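Side-chain contacts in xylulose kinase (Escherichia coli, PDB 2ITM), which phosphorylates D-xylulose with ATP to give D-xylulose 5-phosphate, and works as a homodimer: residues Q50-A55 with K218-A223; R54-L59 with H63-V68; T106-R111 with L189-L194; P113-R116 with L122-P125. All blocks are in the same frame, centred on the assembly; numbering follows the deposited sequence.

Interaction 1. Residues Q50-A55 with K218-A223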
loop_
_atom_site.group_PDB
_atom_site.type_symbol
_atom_site.label_atom_id
_atom_site.label_comp_id
_atom_site.label_asym_id
_atom_site.label_seq_id
_atom_site.Cartn_x
_atom_site.Cartn_y
_atom_site.Cartn_z
ATOM N N GLN A 50 -37.662 -0.487 23.683
ATOM C CA GLN A 50 -38.593 -0.527 22.575
ATOM C C GLN A 50 -38.210 -1.609 21.579
ATOM O O GLN A 50 -39.062 -2.306 21.059
ATOM C CB GLN A 50 -38.716 0.838 21.892
ATOM C CG GLN A 50 -39.243 1.955 22.792
ATOM C CD GLN A 50 -40.600 1.653 23.387
ATOM O OE1 GLN A 50 -40.938 2.152 24.451
ATOM N NE2 GLN A 50 -41.375 0.836 22.705
ATOM N N ALA A 51 -36.921 -1.755 21.329
ATOM C CA ALA A 51 -36.451 -2.800 20.450
ATOM C C ALA A 51 -36.739 -4.182 20.989
ATOM O O ALA A 51 -37.158 -5.055 20.250
ATOM C CB ALA A 51 -34.992 -2.645 20.151
ATOM N N THR A 52 -36.501 -4.386 22.279
ATOM C CA THR A 52 -36.719 -5.677 22.903
ATOM C C THR A 52 -38.202 -6.029 22.941
ATOM O O THR A 52 -38.577 -7.163 22.697
ATOM C CB THR A 52 -36.150 -5.711 24.327
ATOM O OG1 THR A 52 -34.748 -5.450 24.311
ATOM C CG2 THR A 52 -36.248 -7.103 24.896
ATOM N N ASP A 53 -39.034 -5.047 23.258
ATOM C CA ASP A 53 -40.478 -5.219 23.241
ATOM C C ASP A 53 -41.004 -5.674 21.883
ATOM O O ASP A 53 -41.630 -6.700 21.768
ATOM C CB ASP A 53 -41.165 -3.924 23.668
ATOM C CG ASP A 53 -42.640 -4.108 23.978
ATOM O OD1 ASP A 53 -43.426 -3.261 23.545
ATOM O OD2 ASP A 53 -43.093 -5.045 24.653
ATOM N N ARG A 54 -40.723 -4.886 20.865
ATOM C CA ARG A 54 -40.962 -5.245 19.482
ATOM C C ARG A 54 -40.596 -6.681 19.153
ATOM O O ARG A 54 -41.401 -7.436 18.640
ATOM C CB ARG A 54 -40.170 -4.303 18.590
ATOM C CG ARG A 54 -40.620 -4.250 17.165
ATOM C CD ARG A 54 -40.193 -2.982 16.446
ATOM N NE ARG A 54 -40.035 -3.168 15.003
ATOM C CZ ARG A 54 -39.741 -2.194 14.155
ATOM N NH1 ARG A 54 -39.572 -0.959 14.599
ATOM N NH2 ARG A 54 -39.616 -2.447 12.863
ATOM N N ALA A 55 -39.356 -7.037 19.442
ATOM C CA ALA A 55 -38.829 -8.344 19.115
ATOM C C ALA A 55 -39.596 -9.476 19.782
ATOM O O ALA A 55 -39.865 -10.489 19.176
ATOM C CB ALA A 55 -37.373 -8.415 19.464
ATOM N N LYS A 218 -47.669 -10.060 30.737
ATOM C CA LYS A 218 -48.891 -9.934 29.965
ATOM C C LYS A 218 -48.698 -9.381 28.559
ATOM O O LYS A 218 -49.188 -9.943 27.593
ATOM C CB LYS A 218 -49.952 -9.146 30.731
ATOM C CG LYS A 218 -51.306 -9.138 30.046
ATOM C CD LYS A 218 -52.005 -7.813 30.214
ATOM C CE LYS A 218 -53.354 -7.807 29.542
ATOM N NZ LYS A 218 -54.430 -8.170 30.508
ATOM N N ALA A 219 -47.974 -8.282 28.452
ATOM C CA ALA A 219 -47.690 -7.692 27.166
ATOM C C ALA A 219 -47.027 -8.658 26.199
ATOM O O ALA A 219 -47.182 -8.522 25.000
ATOM C CB ALA A 219 -46.870 -6.459 27.324
ATOM N N TRP A 220 -46.289 -9.626 26.734
ATOM C CA TRP A 220 -45.450 -10.506 25.930
ATOM C C TRP A 220 -46.081 -11.885 25.764
ATOM O O TRP A 220 -45.544 -12.748 25.100
ATOM C CB TRP A 220 -44.056 -10.639 26.548
ATOM C CG TRP A 220 -43.145 -9.454 26.346
ATOM C CD1 TRP A 220 -43.380 -8.353 25.594
ATOM C CD2 TRP A 220 -41.851 -9.271 26.916
ATOM N NE1 TRP A 220 -42.315 -7.494 25.654
ATOM C CE2 TRP A 220 -41.363 -8.036 26.466
ATOM C CE3 TRP A 220 -41.048 -10.030 27.766
ATOM C CZ2 TRP A 220 -40.119 -7.552 26.834
ATOM C CZ3 TRP A 220 -39.828 -9.545 28.121
ATOM C CH2 TRP A 220 -39.371 -8.326 27.659
ATOM N N GLY A 221 -47.238 -12.071 26.378
ATOM C CA GLY A 221 -47.969 -13.315 26.286
ATOM C C GLY A 221 -47.269 -14.439 27.008
ATOM O O GLY A 221 -47.142 -15.535 26.487
ATOM N N MET A 222 -46.797 -14.151 28.209
ATOM C CA MET A 222 -46.164 -15.170 29.007
ATOM C C MET A 222 -46.468 -15.076 30.489
ATOM O O MET A 222 -47.021 -14.095 30.951
ATOM C CB MET A 222 -44.659 -15.259 28.718
ATOM C CG MET A 222 -43.869 -13.994 28.915
ATOM S SD MET A 222 -42.420 -13.873 27.851
ATOM C CE MET A 222 -41.441 -15.168 28.574
ATOM N N ALA A 223 -46.099 -16.114 31.221
ATOM C CA ALA A 223 -46.155 -16.119 32.685
ATOM C C ALA A 223 -45.111 -15.199 33.311
ATOM O O ALA A 223 -44.131 -14.862 32.672
ATOM C CB ALA A 223 -45.999 -17.524 33.202
#

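Interaction 2. Residues R54-L59 with H63-V68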
loop_
_atom_site.group_PDB
_atom_site.type_symbol
_atom_site.label_atom_id
_atom_site.label_comp_id
_atom_site.label_asym_id
_atom_site.label_seq_id
_atom_site.Cartn_x
_atom_site.Cartn_y
_atom_site.Cartn_z
ATOM N N ARG A 54 -40.723 -4.886 20.865
ATOM C CA ARG A 54 -40.962 -5.245 19.482
ATOM C C ARG A 54 -40.596 -6.681 19.153
ATOM O O ARG A 54 -41.401 -7.436 18.640
ATOM C CB ARG A 54 -40.170 -4.303 18.590
ATOM C CG ARG A 54 -40.620 -4.250 17.165
ATOM C CD ARG A 54 -40.193 -2.982 16.446
ATOM N NE ARG A 54 -40.035 -3.168 15.003
ATOM C CZ ARG A 54 -39.741 -2.194 14.155
ATOM N NH1 ARG A 54 -39.572 -0.959 14.599
ATOM N NH2 ARG A 54 -39.616 -2.447 12.863
ATOM N N ALA A 55 -39.356 -7.037 19.442
ATOM C CA ALA A 55 -38.829 -8.344 19.115
ATOM C C ALA A 55 -39.596 -9.476 19.782
ATOM O O ALA A 55 -39.865 -10.489 19.176
ATOM C CB ALA A 55 -37.373 -8.415 19.464
ATOM N N MET A 56 -39.921 -9.292 21.048
ATOM C CA MET A 56 -40.582 -10.319 21.818
ATOM C C MET A 56 -42.025 -10.452 21.362
ATOM O O MET A 56 -42.602 -11.519 21.401
ATOM C CB MET A 56 -40.535 -9.984 23.302
ATOM C CG MET A 56 -39.169 -10.136 23.947
ATOM S SD MET A 56 -38.597 -11.820 23.982
ATOM C CE MET A 56 -39.710 -12.428 25.200
ATOM N N LYS A 57 -42.602 -9.342 20.946
ATOM C CA LYS A 57 -43.936 -9.350 20.388
ATOM C C LYS A 57 -43.964 -10.055 19.045
ATOM O O LYS A 57 -44.847 -10.846 18.777
ATOM C CB LYS A 57 -44.491 -7.931 20.295
ATOM C CG LYS A 57 -45.142 -7.469 21.577
ATOM C CD LYS A 57 -45.306 -5.968 21.667
ATOM C CE LYS A 57 -45.921 -5.595 22.990
ATOM N NZ LYS A 57 -46.119 -4.156 23.141
ATOM N N ALA A 58 -42.976 -9.775 18.212
ATOM C CA ALA A 58 -42.858 -10.469 16.950
ATOM C C ALA A 58 -42.625 -11.964 17.134
ATOM O O ALA A 58 -43.198 -12.780 16.425
ATOM C CB ALA A 58 -41.786 -9.857 16.116
ATOM N N LEU A 59 -41.777 -12.316 18.088
ATOM C CA LEU A 59 -41.503 -13.717 18.384
ATOM C C LEU A 59 -42.795 -14.447 18.654
ATOM O O LEU A 59 -42.981 -15.571 18.231
ATOM C CB LEU A 59 -40.565 -13.849 19.578
ATOM C CG LEU A 59 -39.927 -15.216 19.812
ATOM C CD1 LEU A 59 -38.874 -15.532 18.789
ATOM C CD2 LEU A 59 -39.371 -15.330 21.189
ATOM N N HIS A 63 -44.705 -17.873 17.416
ATOM C CA HIS A 63 -44.943 -18.968 18.321
ATOM C C HIS A 63 -45.309 -18.495 19.714
ATOM O O HIS A 63 -44.688 -17.610 20.254
ATOM C CB HIS A 63 -43.736 -19.893 18.393
ATOM C CG HIS A 63 -44.016 -21.171 19.109
ATOM N ND1 HIS A 63 -44.020 -22.392 18.479
ATOM C CD2 HIS A 63 -44.337 -21.412 20.398
ATOM C CE1 HIS A 63 -44.321 -23.334 19.351
ATOM N NE2 HIS A 63 -44.519 -22.766 20.523
ATOM N N SER A 64 -46.307 -19.141 20.294
ATOM C CA SER A 64 -46.711 -18.835 21.650
ATOM C C SER A 64 -45.591 -18.998 22.668
ATOM O O SER A 64 -44.818 -19.931 22.621
ATOM C CB SER A 64 -47.944 -19.635 22.055
ATOM O OG SER A 64 -48.169 -19.585 23.441
ATOM N N LEU A 65 -45.539 -18.068 23.591
ATOM C CA LEU A 65 -44.524 -18.048 24.619
ATOM C C LEU A 65 -45.119 -18.433 25.959
ATOM O O LEU A 65 -44.479 -18.296 26.991
ATOM C CB LEU A 65 -43.916 -16.657 24.698
ATOM C CG LEU A 65 -43.452 -16.083 23.370
ATOM C CD1 LEU A 65 -42.786 -14.728 23.563
ATOM C CD2 LEU A 65 -42.535 -17.059 22.686
ATOM N N GLN A 66 -46.355 -18.899 25.931
ATOM C CA GLN A 66 -47.082 -19.212 27.147
ATOM C C GLN A 66 -46.510 -20.411 27.893
ATOM O O GLN A 66 -46.832 -20.622 29.045
ATOM C CB GLN A 66 -48.572 -19.414 26.872
ATOM C CG GLN A 66 -49.367 -18.144 26.586
ATOM C CD GLN A 66 -49.495 -17.218 27.787
ATOM O OE1 GLN A 66 -50.290 -16.284 27.770
ATOM N NE2 GLN A 66 -48.712 -17.468 28.819
ATOM N N ASP A 67 -45.653 -21.179 27.234
ATOM C CA ASP A 67 -45.002 -22.319 27.878
ATOM C C ASP A 67 -43.529 -22.103 28.216
ATOM O O ASP A 67 -42.838 -23.031 28.600
ATOM C CB ASP A 67 -45.142 -23.571 27.021
ATOM C CG ASP A 67 -46.549 -24.096 26.984
ATOM O OD1 ASP A 67 -47.037 -24.581 28.018
ATOM O OD2 ASP A 67 -47.238 -24.049 25.957
ATOM N N VAL A 68 -43.054 -20.878 28.075
ATOM C CA VAL A 68 -41.743 -20.519 28.578
ATOM C C VAL A 68 -41.680 -20.628 30.096
ATOM O O VAL A 68 -42.575 -20.184 30.795
ATOM C CB VAL A 68 -41.328 -19.120 28.119
ATOM C CG1 VAL A 68 -40.003 -18.730 28.717
ATOM C CG2 VAL A 68 -41.267 -19.057 26.628
#

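Interaction 3. Residues T106-R111 with L189-L194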
loop_
_atom_site.group_PDB
_atom_site.type_symbol
_atom_site.label_atom_id
_atom_site.label_comp_id
_atom_site.label_asym_id
_atom_site.label_seq_id
_atom_site.Cartn_x
_atom_site.Cartn_y
_atom_site.Cartn_z
ATOM N N THR A 106 -5.926 6.887 32.582
ATOM C CA THR A 106 -4.604 7.096 33.150
ATOM C C THR A 106 -4.716 7.583 34.558
ATOM O O THR A 106 -4.042 7.136 35.423
ATOM C CB THR A 106 -3.816 8.107 32.340
ATOM O OG1 THR A 106 -3.782 7.735 30.976
ATOM C CG2 THR A 106 -2.419 8.077 32.714
ATOM N N LEU A 107 -5.608 8.524 34.768
ATOM C CA LEU A 107 -5.815 9.062 36.093
ATOM C C LEU A 107 -6.177 7.981 37.096
ATOM O O LEU A 107 -5.681 7.932 38.163
ATOM C CB LEU A 107 -6.902 10.090 36.061
ATOM C CG LEU A 107 -6.619 11.409 36.713
ATOM C CD1 LEU A 107 -7.901 12.109 36.922
ATOM C CD2 LEU A 107 -5.859 11.218 37.988
ATOM N N LEU A 108 -7.076 7.125 36.698
ATOM C CA LEU A 108 -7.527 6.070 37.544
ATOM C C LEU A 108 -6.441 5.116 37.930
ATOM O O LEU A 108 -6.371 4.702 39.013
ATOM C CB LEU A 108 -8.685 5.351 36.905
ATOM C CG LEU A 108 -9.931 5.129 37.717
ATOM C CD1 LEU A 108 -10.628 3.861 37.358
ATOM C CD2 LEU A 108 -9.672 5.200 39.164
ATOM N N GLU A 109 -5.588 4.783 37.006
ATOM C CA GLU A 109 -4.497 3.868 37.264
ATOM C C GLU A 109 -3.435 4.481 38.141
ATOM O O GLU A 109 -2.759 3.796 38.858
ATOM C CB GLU A 109 -3.931 3.292 35.985
ATOM C CG GLU A 109 -4.692 2.083 35.516
ATOM C CD GLU A 109 -4.199 1.457 34.227
ATOM O OE1 GLU A 109 -4.657 0.387 33.900
ATOM O OE2 GLU A 109 -3.374 2.042 33.530
ATOM N N ALA A 110 -3.323 5.793 38.092
ATOM C CA ALA A 110 -2.406 6.506 38.930
ATOM C C ALA A 110 -2.982 6.541 40.331
ATOM O O ALA A 110 -2.298 6.326 41.293
ATOM C CB ALA A 110 -2.206 7.865 38.426
ATOM N N ARG A 111 -4.270 6.818 40.412
ATOM C CA ARG A 111 -4.975 6.870 41.681
ATOM C C ARG A 111 -4.967 5.528 42.365
ATOM O O ARG A 111 -4.743 5.464 43.513
ATOM C CB ARG A 111 -6.421 7.250 41.470
ATOM C CG ARG A 111 -6.773 8.646 41.639
ATOM C CD ARG A 111 -8.235 8.884 41.352
ATOM N NE ARG A 111 -8.494 10.174 40.758
ATOM C CZ ARG A 111 -9.634 10.801 40.816
ATOM N NH1 ARG A 111 -10.649 10.250 41.425
ATOM N NH2 ARG A 111 -9.763 11.981 40.269
ATOM N N LEU A 189 -14.250 1.710 43.786
ATOM C CA LEU A 189 -15.464 2.516 43.814
ATOM C C LEU A 189 -15.226 3.855 44.438
ATOM O O LEU A 189 -15.592 4.871 43.888
ATOM C CB LEU A 189 -16.570 1.794 44.580
ATOM C CG LEU A 189 -17.262 0.612 43.896
ATOM C CD1 LEU A 189 -17.770 -0.413 44.877
ATOM C CD2 LEU A 189 -18.369 1.083 42.987
ATOM N N GLN A 190 -14.600 3.856 45.599
ATOM C CA GLN A 190 -14.182 5.089 46.239
ATOM C C GLN A 190 -13.433 6.003 45.282
ATOM O O GLN A 190 -13.706 7.187 45.201
ATOM C CB GLN A 190 -13.331 4.780 47.465
ATOM C CG GLN A 190 -14.023 5.072 48.775
ATOM C CD GLN A 190 -14.055 3.889 49.717
ATOM O OE1 GLN A 190 -13.109 3.111 49.782
ATOM N NE2 GLN A 190 -15.141 3.761 50.464
ATOM N N ALA A 191 -12.496 5.425 44.551
ATOM C CA ALA A 191 -11.615 6.170 43.653
ATOM C C ALA A 191 -12.404 6.874 42.577
ATOM O O ALA A 191 -11.921 7.803 41.957
ATOM C CB ALA A 191 -10.598 5.258 43.038
ATOM N N CYS A 192 -13.628 6.420 42.357
ATOM C CA CYS A 192 -14.513 7.054 41.413
ATOM C C CYS A 192 -15.593 7.845 42.139
ATOM O O CYS A 192 -16.501 8.365 41.519
ATOM C CB CYS A 192 -15.146 6.006 40.498
ATOM S SG CYS A 192 -13.997 4.974 39.575
ATOM N N ASP A 193 -15.475 7.928 43.455
ATOM C CA ASP A 193 -16.491 8.564 44.277
ATOM C C ASP A 193 -17.848 7.901 44.114
ATOM O O ASP A 193 -18.854 8.553 43.875
ATOM C CB ASP A 193 -16.599 10.035 43.933
ATOM C CG ASP A 193 -16.670 10.907 45.150
ATOM O OD1 ASP A 193 -17.530 10.661 46.010
ATOM O OD2 ASP A 193 -15.891 11.858 45.337
ATOM N N LEU A 194 -17.855 6.590 44.237
ATOM C CA LEU A 194 -19.081 5.843 44.186
ATOM C C LEU A 194 -19.095 4.935 45.385
ATOM O O LEU A 194 -18.104 4.807 46.076
ATOM C CB LEU A 194 -19.157 5.048 42.896
ATOM C CG LEU A 194 -19.222 5.914 41.645
ATOM C CD1 LEU A 194 -19.130 5.108 40.380
ATOM C CD2 LEU A 194 -20.448 6.778 41.645
#

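Interaction 4. Residues P113-R116 with L122-P125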
loop_
_atom_site.group_PDB
_atom_site.type_symbol
_atom_site.label_atom_id
_atom_site.label_comp_id
_atom_site.label_asym_id
_atom_site.label_seq_id
_atom_site.Cartn_x
_atom_site.Cartn_y
_atom_site.Cartn_z
ATOM N N PRO A 113 -2.988 2.418 42.330
ATOM C CA PRO A 113 -1.773 1.702 41.986
ATOM C C PRO A 113 -1.964 0.212 41.823
ATOM O O PRO A 113 -1.325 -0.427 41.010
ATOM C CB PRO A 113 -0.923 1.959 43.211
ATOM C CG PRO A 113 -1.731 2.727 44.084
ATOM C CD PRO A 113 -3.126 2.466 43.786
ATOM N N GLN A 114 -2.858 -0.324 42.614
ATOM C CA GLN A 114 -3.140 -1.724 42.535
ATOM C C GLN A 114 -4.329 -2.077 41.660
ATOM O O GLN A 114 -4.816 -3.173 41.685
ATOM C CB GLN A 114 -3.310 -2.262 43.911
ATOM C CG GLN A 114 -2.001 -2.635 44.508
ATOM C CD GLN A 114 -2.182 -3.532 45.668
ATOM O OE1 GLN A 114 -2.954 -3.246 46.551
ATOM N NE2 GLN A 114 -1.493 -4.635 45.659
ATOM N N SER A 115 -4.776 -1.132 40.873
ATOM C CA SER A 115 -5.896 -1.401 40.035
ATOM C C SER A 115 -5.786 -2.584 39.129
ATOM O O SER A 115 -6.717 -3.296 39.001
ATOM C CB SER A 115 -6.354 -0.175 39.320
ATOM O OG SER A 115 -5.855 -0.150 38.029
ATOM N N ARG A 116 -4.654 -2.805 38.492
ATOM C CA ARG A 116 -4.494 -3.951 37.615
ATOM C C ARG A 116 -4.509 -5.247 38.415
ATOM O O ARG A 116 -4.847 -6.266 37.912
ATOM C CB ARG A 116 -3.253 -3.835 36.707
ATOM C CG ARG A 116 -3.105 -2.511 35.890
ATOM C CD ARG A 116 -2.007 -2.482 34.803
ATOM N NE ARG A 116 -1.935 -1.194 34.129
ATOM C CZ ARG A 116 -0.937 -0.758 33.361
ATOM N NH1 ARG A 116 0.126 -1.502 33.132
ATOM N NH2 ARG A 116 -0.998 0.435 32.813
ATOM N N LEU A 122 -5.811 -4.227 32.355
ATOM C CA LEU A 122 -5.427 -2.875 32.028
ATOM C C LEU A 122 -6.620 -2.025 31.670
ATOM O O LEU A 122 -7.515 -2.460 30.966
ATOM C CB LEU A 122 -4.405 -2.858 30.897
ATOM C CG LEU A 122 -3.419 -1.694 30.943
ATOM C CD1 LEU A 122 -2.004 -2.175 31.149
ATOM C CD2 LEU A 122 -3.529 -0.811 29.721
ATOM N N MET A 123 -6.605 -0.797 32.159
ATOM C CA MET A 123 -7.745 0.078 32.067
ATOM C C MET A 123 -7.927 0.570 30.646
ATOM O O MET A 123 -6.987 1.005 30.004
ATOM C CB MET A 123 -7.588 1.240 33.032
ATOM C CG MET A 123 -8.819 2.084 33.190
ATOM S SD MET A 123 -10.163 1.280 34.047
ATOM C CE MET A 123 -9.456 1.145 35.670
ATOM N N MET A 124 -9.149 0.465 30.153
ATOM C CA MET A 124 -9.480 0.903 28.820
ATOM C C MET A 124 -10.665 1.844 28.873
ATOM O O MET A 124 -11.485 1.761 29.764
ATOM C CB MET A 124 -9.834 -0.287 27.949
ATOM C CG MET A 124 -8.785 -1.357 27.922
ATOM S SD MET A 124 -7.482 -1.024 26.737
ATOM C CE MET A 124 -8.237 -1.628 25.241
ATOM N N PRO A 125 -10.736 2.735 27.900
ATOM C CA PRO A 125 -11.733 3.801 27.884
ATOM C C PRO A 125 -13.111 3.235 27.655
ATOM O O PRO A 125 -14.090 3.868 28.003
ATOM C CB PRO A 125 -11.320 4.640 26.683
ATOM C CG PRO A 125 -9.921 4.399 26.531
ATOM C CD PRO A 125 -9.603 3.029 27.022
#

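Interaction 1. Residues Q50-A55 with K218-A223
Asp53 OD2 accepts the indole N-H of Trp220, with 2.8 Å between OD2 and NE1. The bond is moderately bent, at 148° at the hydrogen. The oxygen lies close to the ring plane, so it meets the ring at its edge. It uses its anti lone pair, the one turned away from OD1. OD1 has its own partner in the salt bridge to Lys57 NZ. Asp53 CG stands anti to the backbone N (chi1 -167°), which swings the carboxylate across to the tryptophan. The carboxylate and ring planes are 31° apart. In the actin-like ATPase fold of the FGGY N-terminal domain, the contact joins helix 45-62 to the end of helix 214-220. Trp220 stands just before Gly221, whose positive phi belongs to the Schellman motif that closes helix 214-220. Thr52 adds apolar packing, its CG2 4.3 Å from Trp220 CH2 and oblique to the ring. Its OG1 turns back to Trp48 O in its own helix. A leucine in place of Trp220 would probably leave Asp53 OD2 without its N-H donor and open a gap beside Thr52. Met160 of helix 152-161 and Met56 also pack on the indole.

Interaction 2. Residues R54-L59 with H63-V68
The end of helix 45-62 and the loop leading into strand 70-75 meet through Leu59, Met56, His63 and Leu65. Strand 70-75 is the parallel neighbour of strand 2-7 in the central sheet of the N-terminal domain. The backbone link is His63 N to Leu59 O, 3.0 Å long. It is one more helical bond, from an N-H to the carbonyl four residues earlier. His63 itself then leaves helical geometry. Leu65 comes back over the helix end with its CB pointing toward it, and its two methyls divide the work. Leu65 CD2 meets Leu59 CD2 at 3.9 Å, and the two leucine side chains cross at about a right angle. Leu65 CD1 lies 4.2 Å from Met56 CE. The Met56 chain is bent at both chi2 (-66°) and chi3 (-71°), and this brings the methyl to Leu65. Leu65 CD1 also lies 3.9 Å from Met56 O. Two turns shape the loop: Ser64 OG accepts from Gln66 N in an ST turn, and a type I turn runs from Leu65 to Val68. Ile3 and Val14 of the sheet lie against both Met56 and Leu59. Across the contact the side chains meet only by apolar packing, so directional bonding between the two segments rests on the one backbone bond.

Interaction 3. Residues T106-R111 with L189-L194
Ala191 faces both Leu108 and Arg111 of helix 102-111, and these three residues bury most of the surface. Its CB points toward that helix and meets Leu108 CD2 at 4.0 Å. The second branch of the same leucine, CD1, lies 4.2 Å from Cys192 SG. Leu108 thus spreads its two methyls over neighbouring residues at the end of helix 186-190. Cys192 SG is anti to its own carbonyl carbon (chi1 -57°), which sets the sulfur beside the leucine. Arg111 reaches the backbone instead. Its NH1 lies 2.8 Å from Ala191 O, but the bond is weak because the angle at the hydrogen is only 129°. The oxygen sits at the edge of the guanidinium, near its plane. A bend at chi3 (-146°) helps bring NH1 to this carbonyl. The receiving side is a helix C-terminus closed by a Schellman motif, with Asp193 at positive phi as the C-prime residue. The motif's two bonds run from Leu194 N to Leu189 O and from Asp193 N to Gln190 O. Leu189 O also accepts from Cys192 N. The arginine charge near this helix end would probably be favourable. Asp193 OD2 is 6.7 Å from Arg111 NH1, too far for a salt bridge. Helix 128-138 lines the contact too, with Ala129 against Leu108 and Leu133 against Cys192.

Interaction 4. Residues P113-R116 with L122-P125
Arg116 and Leu122 lie side by side and point the same way, at the start of helix 115-119 and in the loop that follows it. From CB the arginine leaves the helix with CG anti to the carbonyl carbon (chi1 -51°). CB and CG have no close partner in the loop segment, and the chain stays extended as far as NE. Arg116 CD is 4.2 Å from Leu122 CG. NE comes next, with Leu122 CG 3.6 Å from Arg116 NE. CZ is also 3.6 Å from Leu122 CG, which sits over one face of the guanidinium, offset toward its rim. The modelled approach of CZ to Leu122 CD1 is too short for two carbons, so the exact place of that methyl is doubtful. At the tip, Arg116 NH1 is 4.2 Å from Leu122 CG. Arg116 NH2 is 3.7 Å from Leu122 CG and makes a salt bridge to Glu109 OE2. The other oxygen of Glu109 accepts from Met123 N, so this one carboxylate ties together both sides of the contact. Ser115 OG faces Met123 CE at 4.5 Å; the hydroxyl is buried and has no polar partner in the model. Met123 also packs on Leu108 and Met188, and its side chain is about 9 Å from that of the substrate-binding residue His78. An alanine at Arg116 would probably leave Glu109 without its positive mate and uncover one side of Leu122. The contact pairs an apolar branch with a flat cation, and the salt bridge that holds the arginine's NH2 comes from Glu109 of helix 102-111.

Overall arrangement
All four contacts lie within the N-terminal FGGY domain, in two groups. Interactions 1 and 2 share helix 45-62, have centres 7 Å apart and touch through Met222 and Leu65. Interactions 3 and 4 have centres 9 Å apart and are linked through Glu109 of helix 102-111, which is followed in the chain by helix 115-119. The groups are far from each other, with centres about 39 to 43 Å apart. Along the chain, interaction 2 closes first. Interaction 4 is nested inside the loop closed by interaction 3, and both are nested inside that of interaction 1. The first group lies beside the sheet that contains strands 2-7, 11-17 and 70-75. The other builds a helical region, in which the side chain of Leu122 is about 12 Å from the bound D-xylulose.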